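Local coordinates for gene product PA4716 (Pseudomonas aeruginosa, PDB 1U0K), which is of unestablished function but belongs to the PhzF family and is probably an isomerase, at residues F13-L18 with G271-L276; T162-L167 with G193-Y198; G177-V182 with R208-L213; E217-G222 with R250-P255; P243-Q248 with R257-V262. All coordinates share one frame; numbering follows the deposited sequence.

Contact 1. Residues F13-L18 with G271-L276; sequences FAERPL and GGHVQL
Gln-275 reaches from strand 271-276 to the loop 13-18. Its CB points at the loop. CG, set beside the backbone N (chi1 -53°), lies 3.4 Å from Ala-14 O and 3.7 Å from Arg-16 C. A second bend at chi2 (-58°) turns the amide so that CD lies 3.6 Å from Ala-14 O. At the tip NE2 donates to Ala-14 O at 2.9 Å, nearly straight and with the acceptor close to the amide plane, while OE1 is taken by Ser-116 OG. Both ends of the amide are thereby engaged, which fixes its flip. Next to it, His-273 O accepts from Ala-14 N (3.0 Å), the donor standing above the carbonyl plane, and more weakly from Phe-13 N. The imidazole of His-273 is crossed by the Glu-15 chain, Glu-15 CG lying 3.5 Å from His-273 CD2, but the Glu-15 carboxylate makes its salt bridge with Arg-257. Phe-13 turns its ring edge to Gly-271 O, 3.4 Å from Phe-13 CE2, and its CD2 packs on Gly-272 CA. The loop joining strands 6-12 and 21-26 is thus held through main-chain carbonyls, with one amide supplying the side-chain bond.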
# COMPACT_ATOMS: atom_id res chain seq x y z
N PHE A 13 12.95 -9.60 -7.91
CA PHE A 13 12.54 -10.99 -8.19
C PHE A 13 11.54 -11.02 -9.35
O PHE A 13 10.49 -11.66 -9.28
CB PHE A 13 11.98 -11.68 -6.94
CG PHE A 13 12.93 -11.67 -5.76
CD1 PHE A 13 12.57 -11.04 -4.58
CD2 PHE A 13 14.16 -12.30 -5.83
CE1 PHE A 13 13.41 -11.03 -3.49
CE2 PHE A 13 15.02 -12.29 -4.73
CZ PHE A 13 14.64 -11.66 -3.56
N ALA A 14 11.92 -10.33 -10.42
CA ALA A 14 11.04 -10.04 -11.55
C ALA A 14 11.83 -10.13 -12.85
O ALA A 14 12.77 -9.37 -13.07
CB ALA A 14 10.44 -8.63 -11.39
N GLU A 15 11.46 -11.08 -13.71
CA GLU A 15 12.10 -11.20 -15.01
C GLU A 15 11.40 -10.34 -16.06
O GLU A 15 11.96 -10.10 -17.12
CB GLU A 15 12.17 -12.66 -15.45
CG GLU A 15 12.95 -13.50 -14.45
CD GLU A 15 13.37 -14.87 -14.94
OE1 GLU A 15 13.33 -15.82 -14.12
OE2 GLU A 15 13.76 -15.00 -16.12
N ARG A 16 10.18 -9.88 -15.75
CA ARG A 16 9.47 -8.90 -16.57
C ARG A 16 8.89 -7.79 -15.69
O ARG A 16 8.64 -8.01 -14.52
CB ARG A 16 8.31 -9.57 -17.31
CG ARG A 16 8.73 -10.54 -18.39
CD ARG A 16 7.56 -11.07 -19.18
NE ARG A 16 6.50 -11.57 -18.31
CZ ARG A 16 6.46 -12.79 -17.78
NH1 ARG A 16 7.42 -13.68 -18.03
NH2 ARG A 16 5.45 -13.13 -16.99
N PRO A 17 8.65 -6.61 -16.25
CA PRO A 17 8.01 -5.54 -15.48
C PRO A 17 6.61 -5.91 -15.01
O PRO A 17 5.94 -6.73 -15.64
CB PRO A 17 7.96 -4.37 -16.46
CG PRO A 17 8.21 -4.94 -17.80
CD PRO A 17 8.97 -6.19 -17.62
N LEU A 18 6.17 -5.27 -13.93
CA LEU A 18 4.85 -5.51 -13.34
C LEU A 18 4.66 -6.93 -12.83
O LEU A 18 3.55 -7.47 -12.84
CB LEU A 18 3.73 -5.12 -14.31
CG LEU A 18 3.89 -3.72 -14.93
CD1 LEU A 18 3.00 -3.56 -16.15
CD2 LEU A 18 3.57 -2.66 -13.90
N GLY A 271 19.71 -13.89 -4.47
CA GLY A 271 19.72 -13.14 -5.71
C GLY A 271 18.42 -13.20 -6.47
O GLY A 271 17.54 -14.02 -6.20
N GLY A 272 18.29 -12.32 -7.46
CA GLY A 272 17.12 -12.27 -8.29
C GLY A 272 17.23 -11.24 -9.39
O GLY A 272 18.11 -10.37 -9.36
N HIS A 273 16.34 -11.34 -10.37
CA HIS A 273 16.22 -10.37 -11.44
C HIS A 273 15.52 -9.10 -10.95
O HIS A 273 14.66 -9.14 -10.06
CB HIS A 273 15.50 -10.97 -12.64
CG HIS A 273 16.27 -12.06 -13.32
ND1 HIS A 273 17.25 -11.80 -14.26
CD2 HIS A 273 16.23 -13.41 -13.19
CE1 HIS A 273 17.77 -12.94 -14.67
NE2 HIS A 273 17.16 -13.93 -14.04
N VAL A 274 15.90 -7.97 -11.54
CA VAL A 274 15.36 -6.67 -11.19
C VAL A 274 15.03 -5.89 -12.45
O VAL A 274 15.83 -5.85 -13.38
CB VAL A 274 16.37 -5.85 -10.34
CG1 VAL A 274 15.77 -4.50 -9.98
CG2 VAL A 274 16.79 -6.63 -9.09
N GLN A 275 13.84 -5.30 -12.48
CA GLN A 275 13.42 -4.43 -13.57
C GLN A 275 13.22 -3.01 -13.06
O GLN A 275 12.74 -2.82 -11.96
CB GLN A 275 12.09 -4.92 -14.14
CG GLN A 275 12.09 -6.38 -14.54
CD GLN A 275 13.16 -6.74 -15.56
OE1 GLN A 275 13.35 -6.03 -16.55
NE2 GLN A 275 13.87 -7.83 -15.31
N LEU A 276 13.55 -2.03 -13.89
CA LEU A 276 13.32 -0.62 -13.59
C LEU A 276 12.08 -0.16 -14.35
O LEU A 276 12.00 -0.30 -15.57
CB LEU A 276 14.54 0.20 -13.98
CG LEU A 276 15.71 0.28 -13.00
CD1 LEU A 276 16.31 -1.08 -12.76
CD2 LEU A 276 16.76 1.24 -13.55

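Contact 2. Residues T162-L167 with G193-Y198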
# COMPACT_ATOMS: atom_id res chain seq x y z
N THR A 162 19.46 -13.54 9.44
CA THR A 162 20.64 -12.93 8.84
C THR A 162 20.62 -11.41 9.10
O THR A 162 21.26 -10.65 8.38
CB THR A 162 20.70 -13.21 7.34
OG1 THR A 162 19.46 -12.83 6.72
CG2 THR A 162 20.83 -14.68 7.05
N GLY A 163 19.92 -11.01 10.16
CA GLY A 163 19.71 -9.61 10.51
C GLY A 163 18.38 -9.42 11.22
O GLY A 163 18.32 -9.05 12.41
N LEU A 164 17.32 -9.74 10.48
CA LEU A 164 15.96 -9.64 10.98
C LEU A 164 15.48 -11.06 11.31
O LEU A 164 15.28 -11.87 10.41
CB LEU A 164 15.06 -9.01 9.91
CG LEU A 164 13.59 -8.76 10.24
CD1 LEU A 164 13.42 -7.83 11.43
CD2 LEU A 164 12.89 -8.20 9.01
N PRO A 165 15.30 -11.37 12.60
CA PRO A 165 14.93 -12.74 13.00
C PRO A 165 13.49 -13.13 12.68
O PRO A 165 12.54 -12.46 13.08
CB PRO A 165 15.16 -12.73 14.52
CG PRO A 165 15.01 -11.30 14.93
CD PRO A 165 15.43 -10.48 13.76
N TYR A 166 13.35 -14.24 11.96
CA TYR A 166 12.05 -14.84 11.67
C TYR A 166 11.89 -16.12 12.46
O TYR A 166 12.82 -16.89 12.56
CB TYR A 166 11.94 -15.18 10.19
CG TYR A 166 11.81 -13.98 9.30
CD1 TYR A 166 12.95 -13.30 8.87
CD2 TYR A 166 10.57 -13.52 8.89
CE1 TYR A 166 12.84 -12.19 8.04
CE2 TYR A 166 10.45 -12.40 8.06
CZ TYR A 166 11.59 -11.75 7.65
OH TYR A 166 11.49 -10.64 6.84
N LEU A 167 10.71 -16.34 13.02
CA LEU A 167 10.31 -17.67 13.46
C LEU A 167 9.88 -18.40 12.19
O LEU A 167 8.88 -18.06 11.60
CB LEU A 167 9.15 -17.58 14.45
CG LEU A 167 8.87 -18.70 15.46
CD1 LEU A 167 7.36 -18.92 15.62
CD2 LEU A 167 9.60 -20.00 15.18
N GLY A 193 12.56 -14.00 20.79
CA GLY A 193 13.54 -13.13 20.16
C GLY A 193 13.34 -12.99 18.66
O GLY A 193 14.29 -12.80 17.90
N ALA A 194 12.08 -13.08 18.22
CA ALA A 194 11.74 -13.05 16.81
C ALA A 194 10.88 -11.83 16.48
O ALA A 194 10.09 -11.38 17.31
CB ALA A 194 11.01 -14.33 16.41
N ALA A 195 11.06 -11.31 15.28
CA ALA A 195 10.32 -10.14 14.81
C ALA A 195 9.07 -10.49 14.01
O ALA A 195 8.05 -9.82 14.14
CB ALA A 195 11.23 -9.27 13.97
N PHE A 196 9.18 -11.52 13.16
CA PHE A 196 8.08 -11.95 12.29
C PHE A 196 8.02 -13.46 12.15
O PHE A 196 9.02 -14.14 12.37
CB PHE A 196 8.25 -11.38 10.89
CG PHE A 196 8.18 -9.89 10.83
CD1 PHE A 196 9.34 -9.12 10.78
CD2 PHE A 196 6.95 -9.24 10.86
CE1 PHE A 196 9.27 -7.74 10.74
CE2 PHE A 196 6.87 -7.86 10.82
CZ PHE A 196 8.03 -7.11 10.76
N VAL A 197 6.85 -13.95 11.76
CA VAL A 197 6.64 -15.37 11.43
C VAL A 197 6.71 -15.54 9.91
O VAL A 197 6.14 -14.74 9.15
CB VAL A 197 5.26 -15.87 11.90
CG1 VAL A 197 5.01 -17.30 11.41
CG2 VAL A 197 5.14 -15.82 13.41
N TYR A 198 7.41 -16.58 9.48
CA TYR A 198 7.46 -16.99 8.08
C TYR A 198 6.96 -18.44 7.99
O TYR A 198 7.61 -19.36 8.49
CB TYR A 198 8.88 -16.86 7.53
CG TYR A 198 8.98 -16.94 6.02
CD1 TYR A 198 8.88 -15.80 5.24
CD2 TYR A 198 9.18 -18.16 5.38
CE1 TYR A 198 8.97 -15.87 3.85
CE2 TYR A 198 9.27 -18.24 3.99
CZ TYR A 198 9.16 -17.09 3.22
OH TYR A 198 9.25 -17.18 1.84
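The Tyr-166 ring meets Phe-196 through CD2 and CE2, CE2 lying 3.7 Å from Phe-196 CB, and Val-197 C lies near the ring plane at its edge. Tyr-198 CB approaches the same CD2 obliquely. On the Phe-196 ring, CE1 meets Leu-164 CD2 at 4.0 Å, again at a slant; the other branch of Leu-164, CD1, rests on Ala-195 CB. With CG beside the backbone N (chi1 -71°), Tyr-166 sends its hydroxyl to Ser-223 on helix 222-234. Beneath the rings, parallel strands pair Tyr-166 with Phe-196 and Leu-167 with Val-197. Leu-167 N donates to Phe-196 O (2.8 Å) and its carbonyl O accepts from Tyr-198 N (3.0 Å). Pro-165 O takes Ala-195 N at 2.9 Å and, weakly, Phe-196 N, while the proline CG lies 3.4 Å from Gly-193 O. Leu-167 and Val-197 occupy the reverse face against Leu-189 and Phe-141 of neighbouring helices. Four main-chain bonds, one weak, join the segments; apolar layers line both faces, and Tyr-198 OH goes to Gln-248 OE1.

Contact 3. Residues G177-V182 with R208-L213; sequences GRARQV and RTWDNL
Gly-177 presents its carbonyl O to the edge of the Arg-208 guanidinium, 3.7 Å from NH1, and water 1 bridges the pair. That water donates to Gly-177 O and to Ala-179 O (2.6 Å from the water), and accepts from Arg-208 NH1. A bend at chi3 (79°) brings the guanidinium to this side, where NH1 also reaches Leu-176 O and NH2 meets Glu-217. Ala-179 points its CB toward the indole of Trp-210, 4.2 Å from CH2, an oblique apolar touch. Gln-181 then extends fully across, with CG opposite the backbone N (chi1 -164°). Its NE2 donates to Asn-212 O at 2.9 Å, almost straight, with that oxygen in the plane of the amide. Its OE1 accepts from water 2 at 2.6 Å, and the same water donates to Asp-211 O, so the amide holds neighbouring carbonyls of 208-213, NE2 directly and OE1 through the water. This is loop-to-loop packing: the link between helices 173-177 and 186-192 lies along the connection that leads from strand 206-208 to helix 222-234, joined by side chains and bridging waters without strand pairing.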
# COMPACT_ATOMS: atom_id res chain seq x y z
N GLY A 177 -1.93 -22.87 2.18
CA GLY A 177 -2.93 -22.22 1.36
C GLY A 177 -4.15 -21.69 2.10
O GLY A 177 -4.85 -20.83 1.57
N ARG A 178 -4.40 -22.18 3.31
CA ARG A 178 -5.55 -21.71 4.09
C ARG A 178 -5.15 -20.95 5.36
O ARG A 178 -5.97 -20.75 6.26
CB ARG A 178 -6.50 -22.88 4.42
CG ARG A 178 -5.93 -23.99 5.29
CD ARG A 178 -6.97 -25.08 5.61
NE ARG A 178 -6.50 -26.05 6.60
CZ ARG A 178 -5.65 -27.05 6.34
NH1 ARG A 178 -5.16 -27.23 5.12
NH2 ARG A 178 -5.29 -27.87 7.31
N ALA A 179 -3.89 -20.50 5.42
CA ALA A 179 -3.40 -19.77 6.59
C ALA A 179 -4.00 -18.37 6.66
O ALA A 179 -4.10 -17.68 5.64
CB ALA A 179 -1.88 -19.69 6.55
N ARG A 180 -4.42 -17.97 7.86
CA ARG A 180 -4.98 -16.64 8.13
C ARG A 180 -4.63 -16.22 9.56
O ARG A 180 -5.05 -16.88 10.51
CB ARG A 180 -6.50 -16.65 7.98
CG ARG A 180 -7.01 -17.11 6.63
CD ARG A 180 -8.52 -16.95 6.43
NE ARG A 180 -9.01 -15.61 6.76
CZ ARG A 180 -8.78 -14.52 6.03
NH1 ARG A 180 -8.08 -14.58 4.90
NH2 ARG A 180 -9.27 -13.35 6.43
N GLN A 181 -3.90 -15.12 9.71
CA GLN A 181 -3.55 -14.61 11.04
C GLN A 181 -4.79 -14.09 11.78
O GLN A 181 -5.45 -13.16 11.31
CB GLN A 181 -2.50 -13.51 10.94
CG GLN A 181 -1.80 -13.21 12.26
CD GLN A 181 -0.81 -12.08 12.14
OE1 GLN A 181 -0.06 -12.00 11.17
NE2 GLN A 181 -0.79 -11.19 13.13
N VAL A 182 -5.09 -14.68 12.94
CA VAL A 182 -6.23 -14.28 13.77
C VAL A 182 -5.86 -13.81 15.19
O VAL A 182 -6.73 -13.33 15.92
CB VAL A 182 -7.27 -15.43 13.87
CG1 VAL A 182 -7.82 -15.77 12.49
CG2 VAL A 182 -6.69 -16.67 14.54
N ARG A 208 5.11 -18.07 3.03
CA ARG A 208 4.16 -16.97 3.14
C ARG A 208 4.49 -16.13 4.36
O ARG A 208 4.84 -16.65 5.41
CB ARG A 208 2.74 -17.51 3.28
CG ARG A 208 2.17 -18.08 2.00
CD ARG A 208 0.68 -18.39 2.07
NE ARG A 208 -0.15 -17.21 1.91
CZ ARG A 208 -1.48 -17.21 1.81
NH1 ARG A 208 -2.16 -18.35 1.86
NH2 ARG A 208 -2.13 -16.08 1.66
N THR A 209 4.37 -14.82 4.21
CA THR A 209 4.62 -13.91 5.33
C THR A 209 3.88 -12.59 5.11
O THR A 209 3.62 -12.18 3.98
CB THR A 209 6.14 -13.70 5.50
OG1 THR A 209 6.43 -13.18 6.81
CG2 THR A 209 6.70 -12.67 4.52
N TRP A 210 3.55 -11.94 6.22
CA TRP A 210 2.70 -10.75 6.24
C TRP A 210 3.36 -9.65 7.07
O TRP A 210 4.35 -9.89 7.75
CB TRP A 210 1.35 -11.08 6.89
CG TRP A 210 0.45 -11.96 6.06
CD1 TRP A 210 -0.56 -11.54 5.24
CD2 TRP A 210 0.45 -13.39 6.00
NE1 TRP A 210 -1.17 -12.62 4.66
CE2 TRP A 210 -0.58 -13.77 5.11
CE3 TRP A 210 1.22 -14.39 6.61
CZ2 TRP A 210 -0.85 -15.11 4.81
CZ3 TRP A 210 0.94 -15.73 6.30
CH2 TRP A 210 -0.08 -16.07 5.41
N ASP A 211 2.78 -8.46 7.02
CA ASP A 211 3.08 -7.45 8.03
C ASP A 211 2.65 -7.97 9.40
O ASP A 211 2.05 -9.05 9.51
CB ASP A 211 2.44 -6.09 7.69
CG ASP A 211 0.92 -6.13 7.64
OD1 ASP A 211 0.29 -6.97 8.30
OD2 ASP A 211 0.26 -5.32 6.95
N ASN A 212 2.94 -7.21 10.45
CA ASN A 212 2.68 -7.62 11.83
C ASN A 212 1.21 -7.94 12.11
O ASN A 212 0.91 -8.81 12.93
CB ASN A 212 3.17 -6.52 12.78
CG ASN A 212 3.05 -6.91 14.25
OD1 ASN A 212 1.96 -6.86 14.83
ND2 ASN A 212 4.18 -7.27 14.86
N LEU A 213 0.31 -7.22 11.45
CA LEU A 213 -1.13 -7.39 11.67
C LEU A 213 -1.76 -8.48 10.80
O LEU A 213 -2.94 -8.80 10.97
CB LEU A 213 -1.85 -6.06 11.43
CG LEU A 213 -1.45 -4.93 12.40
CD1 LEU A 213 -2.04 -3.61 11.95
CD2 LEU A 213 -1.89 -5.25 13.83
O HOH W 1 -5.00 -18.16 3.24
O HOH W 2 2.43 -11.54 10.43

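Contact 4. Residues E217-G222 with R250-P255; sequences EDVATG and RFLERP
The Glu-217 carboxylate is held at both oxygens: OE1 by a salt bridge to Arg-208, OE2 by water 3 at 2.7 Å. That water accepts from Phe-251 N (3.1 Å from the water), carrying the carboxylate's hold across to the 3-10 turn of 250-251, and Phe-251 CB lies beside the same oxygens. The extended Glu-217 chain, with CG opposite the backbone N (chi1 -168°), passes over Leu-252: Leu-252 CD1 lies 3.7 Å from Glu-217 CB and 3.3 Å from Glu-217 O. Farther along, Val-219 directs CG2 to Leu-252 CD1 at 3.9 Å. Its other branch, CG1, packs on Arg-254, 3.5 Å from Arg-254 O. Val-219 CG2 also lies near the plane of the Arg-254 guanidinium, at its edge; the charged end of that arginine goes elsewhere, NE to Gly-20 O and NH2 to Glu-43 of the second subunit. Asp-218 turns away from 250-255, its OD2 accepting from Thr-221 OG1 at 2.6 Å, and its side chain lies about 5 Å from that of Glu-48, the predicted active-site residue. An apolar Val-Leu contact is thus flanked by a buried carboxylate, its charge probably balanced by Arg-208, and by an arginine that reaches the subunit interface.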
# COMPACT_ATOMS: atom_id res chain seq x y z
N GLU A 217 0.16 -9.03 2.65
CA GLU A 217 1.10 -10.12 2.44
C GLU A 217 2.25 -9.63 1.58
O GLU A 217 2.03 -8.92 0.61
CB GLU A 217 0.39 -11.31 1.77
CG GLU A 217 1.20 -12.59 1.77
CD GLU A 217 0.51 -13.74 1.06
OE1 GLU A 217 -0.71 -13.63 0.80
OE2 GLU A 217 1.20 -14.75 0.75
N ASP A 218 3.47 -10.01 1.95
CA ASP A 218 4.65 -9.62 1.19
C ASP A 218 4.81 -10.60 0.03
O ASP A 218 4.65 -11.80 0.21
CB ASP A 218 5.89 -9.66 2.10
CG ASP A 218 7.09 -8.91 1.51
OD1 ASP A 218 6.94 -8.02 0.64
OD2 ASP A 218 8.26 -9.15 1.90
N VAL A 219 5.11 -10.07 -1.15
CA VAL A 219 5.26 -10.86 -2.37
C VAL A 219 6.48 -11.79 -2.30
O VAL A 219 6.40 -12.96 -2.65
CB VAL A 219 5.37 -9.95 -3.61
CG1 VAL A 219 5.68 -10.75 -4.87
CG2 VAL A 219 4.09 -9.12 -3.80
N ALA A 220 7.62 -11.25 -1.87
CA ALA A 220 8.89 -11.99 -1.90
C ALA A 220 9.89 -11.34 -0.95
O ALA A 220 10.36 -10.23 -1.20
CB ALA A 220 9.44 -12.02 -3.31
N THR A 221 10.23 -12.05 0.13
CA THR A 221 10.92 -11.48 1.28
C THR A 221 12.39 -11.90 1.31
O THR A 221 12.72 -12.99 1.76
CB THR A 221 10.21 -11.94 2.57
OG1 THR A 221 8.80 -11.68 2.47
CG2 THR A 221 10.64 -11.14 3.78
N GLY A 222 13.27 -11.02 0.83
CA GLY A 222 14.69 -11.32 0.79
C GLY A 222 15.31 -11.51 2.17
O GLY A 222 16.28 -12.27 2.32
N ARG A 250 2.59 -16.38 -4.89
CA ARG A 250 1.57 -16.91 -5.80
C ARG A 250 0.14 -16.67 -5.30
O ARG A 250 -0.78 -16.55 -6.11
CB ARG A 250 1.83 -18.39 -6.12
CG ARG A 250 1.20 -19.42 -5.19
CD ARG A 250 1.34 -20.85 -5.72
NE ARG A 250 1.33 -21.85 -4.66
CZ ARG A 250 0.23 -22.36 -4.11
NH1 ARG A 250 -0.98 -22.00 -4.52
NH2 ARG A 250 0.35 -23.26 -3.15
N PHE A 251 -0.05 -16.57 -3.99
CA PHE A 251 -1.36 -16.27 -3.41
C PHE A 251 -1.76 -14.80 -3.58
O PHE A 251 -2.90 -14.42 -3.31
CB PHE A 251 -1.40 -16.65 -1.92
CG PHE A 251 -1.19 -18.12 -1.67
CD1 PHE A 251 0.07 -18.61 -1.35
CD2 PHE A 251 -2.24 -19.02 -1.77
CE1 PHE A 251 0.28 -19.96 -1.13
CE2 PHE A 251 -2.04 -20.37 -1.54
CZ PHE A 251 -0.78 -20.85 -1.22
N LEU A 252 -0.81 -13.97 -4.01
CA LEU A 252 -1.07 -12.58 -4.41
C LEU A 252 -1.09 -12.41 -5.93
O LEU A 252 -1.07 -11.29 -6.44
CB LEU A 252 0.01 -11.67 -3.84
CG LEU A 252 0.01 -11.53 -2.32
CD1 LEU A 252 1.38 -11.09 -1.84
CD2 LEU A 252 -1.07 -10.53 -1.90
N GLU A 253 -1.11 -13.53 -6.66
CA GLU A 253 -1.03 -13.54 -8.12
C GLU A 253 0.24 -12.85 -8.65
O GLU A 253 0.26 -12.31 -9.75
CB GLU A 253 -2.30 -12.95 -8.74
CG GLU A 253 -3.32 -14.02 -9.13
CD GLU A 253 -3.80 -14.83 -7.95
OE1 GLU A 253 -4.65 -14.33 -7.18
OE2 GLU A 253 -3.33 -15.98 -7.78
N ARG A 254 1.31 -12.91 -7.84
CA ARG A 254 2.63 -12.43 -8.23
C ARG A 254 3.68 -13.48 -7.87
O ARG A 254 4.58 -13.23 -7.06
CB ARG A 254 2.93 -11.09 -7.54
CG ARG A 254 2.24 -9.91 -8.23
CD ARG A 254 2.34 -8.59 -7.49
NE ARG A 254 3.50 -7.81 -7.90
CZ ARG A 254 3.56 -6.98 -8.95
NH1 ARG A 254 2.50 -6.78 -9.72
NH2 ARG A 254 4.68 -6.32 -9.21
N PRO A 255 3.58 -14.66 -8.49
CA PRO A 255 4.53 -15.74 -8.22
C PRO A 255 5.93 -15.29 -8.58
O PRO A 255 6.15 -14.71 -9.65
CB PRO A 255 4.04 -16.88 -9.13
CG PRO A 255 3.28 -16.20 -10.20
CD PRO A 255 2.61 -15.04 -9.53
O HOH W 3 1.89 -15.73 -1.66

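Contact 5. Residues P243-Q248 with R257-V262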
# COMPACT_ATOMS: atom_id res chain seq x y z
N PRO A 243 22.91 -24.15 -6.24
CA PRO A 243 21.85 -23.16 -6.44
C PRO A 243 20.48 -23.81 -6.36
O PRO A 243 20.24 -24.83 -7.01
CB PRO A 243 22.11 -22.63 -7.86
CG PRO A 243 22.86 -23.72 -8.56
CD PRO A 243 23.62 -24.46 -7.50
N PHE A 244 19.59 -23.24 -5.55
CA PHE A 244 18.20 -23.63 -5.60
C PHE A 244 17.30 -22.42 -5.46
O PHE A 244 17.78 -21.31 -5.24
CB PHE A 244 17.87 -24.74 -4.58
CG PHE A 244 18.04 -24.34 -3.13
CD1 PHE A 244 16.92 -24.09 -2.34
CD2 PHE A 244 19.29 -24.30 -2.53
CE1 PHE A 244 17.06 -23.77 -0.99
CE2 PHE A 244 19.43 -23.98 -1.18
CZ PHE A 244 18.31 -23.72 -0.42
N VAL A 245 16.00 -22.63 -5.65
CA VAL A 245 15.06 -21.53 -5.65
C VAL A 245 13.99 -21.70 -4.57
O VAL A 245 13.53 -22.81 -4.28
CB VAL A 245 14.44 -21.26 -7.07
CG1 VAL A 245 15.34 -21.79 -8.19
CG2 VAL A 245 13.05 -21.81 -7.21
N LEU A 246 13.64 -20.57 -3.96
CA LEU A 246 12.48 -20.47 -3.09
C LEU A 246 11.36 -19.78 -3.86
O LEU A 246 11.60 -18.99 -4.78
CB LEU A 246 12.81 -19.67 -1.84
CG LEU A 246 13.97 -20.15 -0.98
CD1 LEU A 246 14.08 -19.28 0.26
CD2 LEU A 246 13.81 -21.63 -0.60
N HIS A 247 10.13 -20.10 -3.48
CA HIS A 247 8.96 -19.57 -4.16
C HIS A 247 8.16 -18.75 -3.17
O HIS A 247 8.00 -19.14 -2.02
CB HIS A 247 8.10 -20.69 -4.74
CG HIS A 247 8.87 -21.67 -5.56
ND1 HIS A 247 9.30 -21.40 -6.84
CD2 HIS A 247 9.32 -22.92 -5.27
CE1 HIS A 247 9.97 -22.44 -7.31
NE2 HIS A 247 10.01 -23.37 -6.37
N GLN A 248 7.65 -17.62 -3.62
CA GLN A 248 6.79 -16.77 -2.81
C GLN A 248 5.93 -15.90 -3.72
O GLN A 248 6.36 -15.53 -4.81
CB GLN A 248 7.61 -15.89 -1.87
CG GLN A 248 6.84 -15.39 -0.65
CD GLN A 248 7.69 -14.51 0.26
OE1 GLN A 248 8.86 -14.81 0.49
NE2 GLN A 248 7.10 -13.43 0.79
N ARG A 257 10.42 -15.98 -7.92
CA ARG A 257 11.50 -16.91 -7.67
C ARG A 257 12.67 -16.18 -7.03
O ARG A 257 13.12 -15.15 -7.54
CB ARG A 257 11.95 -17.56 -8.97
CG ARG A 257 10.88 -18.39 -9.64
CD ARG A 257 11.32 -19.02 -10.95
NE ARG A 257 11.32 -18.07 -12.05
CZ ARG A 257 10.23 -17.61 -12.67
NH1 ARG A 257 9.01 -18.01 -12.32
NH2 ARG A 257 10.36 -16.73 -13.67
N LEU A 258 13.13 -16.70 -5.90
CA LEU A 258 14.23 -16.13 -5.15
C LEU A 258 15.37 -17.15 -5.21
O LEU A 258 15.20 -18.29 -4.76
CB LEU A 258 13.82 -15.87 -3.70
CG LEU A 258 12.63 -14.95 -3.44
CD1 LEU A 258 11.28 -15.67 -3.56
CD2 LEU A 258 12.74 -14.31 -2.06
N ASP A 259 16.49 -16.77 -5.80
CA ASP A 259 17.66 -17.64 -5.90
C ASP A 259 18.44 -17.60 -4.59
O ASP A 259 18.71 -16.53 -4.06
CB ASP A 259 18.57 -17.21 -7.05
CG ASP A 259 17.87 -17.29 -8.39
OD1 ASP A 259 16.96 -18.13 -8.54
OD2 ASP A 259 18.16 -16.56 -9.37
N VAL A 260 18.78 -18.77 -4.07
CA VAL A 260 19.49 -18.86 -2.80
C VAL A 260 20.61 -19.90 -2.87
O VAL A 260 20.57 -20.80 -3.71
CB VAL A 260 18.53 -19.21 -1.64
CG1 VAL A 260 17.55 -18.07 -1.40
CG2 VAL A 260 17.77 -20.52 -1.90
N GLN A 261 21.60 -19.75 -2.00
CA GLN A 261 22.68 -20.73 -1.88
C GLN A 261 23.39 -20.56 -0.55
O GLN A 261 23.58 -19.44 -0.07
CB GLN A 261 23.67 -20.60 -3.03
CG GLN A 261 24.41 -19.27 -3.06
CD GLN A 261 25.18 -19.07 -4.34
OE1 GLN A 261 26.27 -19.63 -4.51
NE2 GLN A 261 24.63 -18.25 -5.24
N VAL A 262 23.78 -21.68 0.06
CA VAL A 262 24.56 -21.68 1.29
C VAL A 262 25.93 -22.25 0.95
O VAL A 262 26.03 -23.33 0.37
CB VAL A 262 23.88 -22.53 2.39
CG1 VAL A 262 24.69 -22.48 3.68
CG2 VAL A 262 22.44 -22.05 2.62
O HOH W 4 19.07 -20.59 -7.97
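Phe-244 and Val-260 form an antiparallel hydrogen-bonded pair: Phe-244 N donates to Val-260 O at 3.2 Å, and Val-260 N returns a bond to Phe-244 O at 3.0 Å. Leu-246 and Leu-258 repeat the exchange, Leu-246 N to Leu-258 O at 2.9 Å and Leu-258 N to Leu-246 O at 3.0 Å, so the N and O of all four residues are satisfied. Water 4 adds weak bonds to Phe-244 O and Asp-259 OD1. In the non-hydrogen-bonded pairs, Val-245 CA sits 3.4 Å from Leu-258 O in a CA-H...O contact; the main chain of His-247 bonds outward to Arg-205 and Gly-207, that of Asp-259 to Gly-271. On the Phe-244 side, Val-260 CG2 lies over one face of the phenyl ring, 3.5 Å from its centroid, a CH-pi contact; chi1 of 64° swings the ring across to it. Leu-246 CG packs on the same methyl at 3.9 Å. Asp-259 OD2 meets Tyr-119 OH; buried Gln-248 uses OE1 for Tyr-198 and NE2 for Asp-218 O and Thr-221 OG1. The face bearing Phe-244, Leu-246 and Val-260 is covered by helix 222-234, through Leu-232, Val-228 and Ala-229, while strand 257-262 pairs on its other side with strand 267-282.

Contact 1 joins regions near the two ends of the chain, and the other four fall between its segments in sequence. Contacts 2 and 3 interleave, as do contacts 4 and 5. Contacts 1 and 2 lie on opposite sides of the chain's centre, their centres about 25 Å apart; contact 4 is about 13 Å from contact 1, centre to centre, and about 12 Å from contact 3. Strands 256-262 and 267-282 are sheet neighbours, linking contact 5 to contact 1. Helix 222-234 packs against side chains of both contacts 2 and 5. Gln-248 ties contacts 2, 4 and 5 together. Asp-218 of contact 4 and Leu-164 of contact 2 approach the predicted active-site Glu-48, consistent with a site formed between distant chain parts.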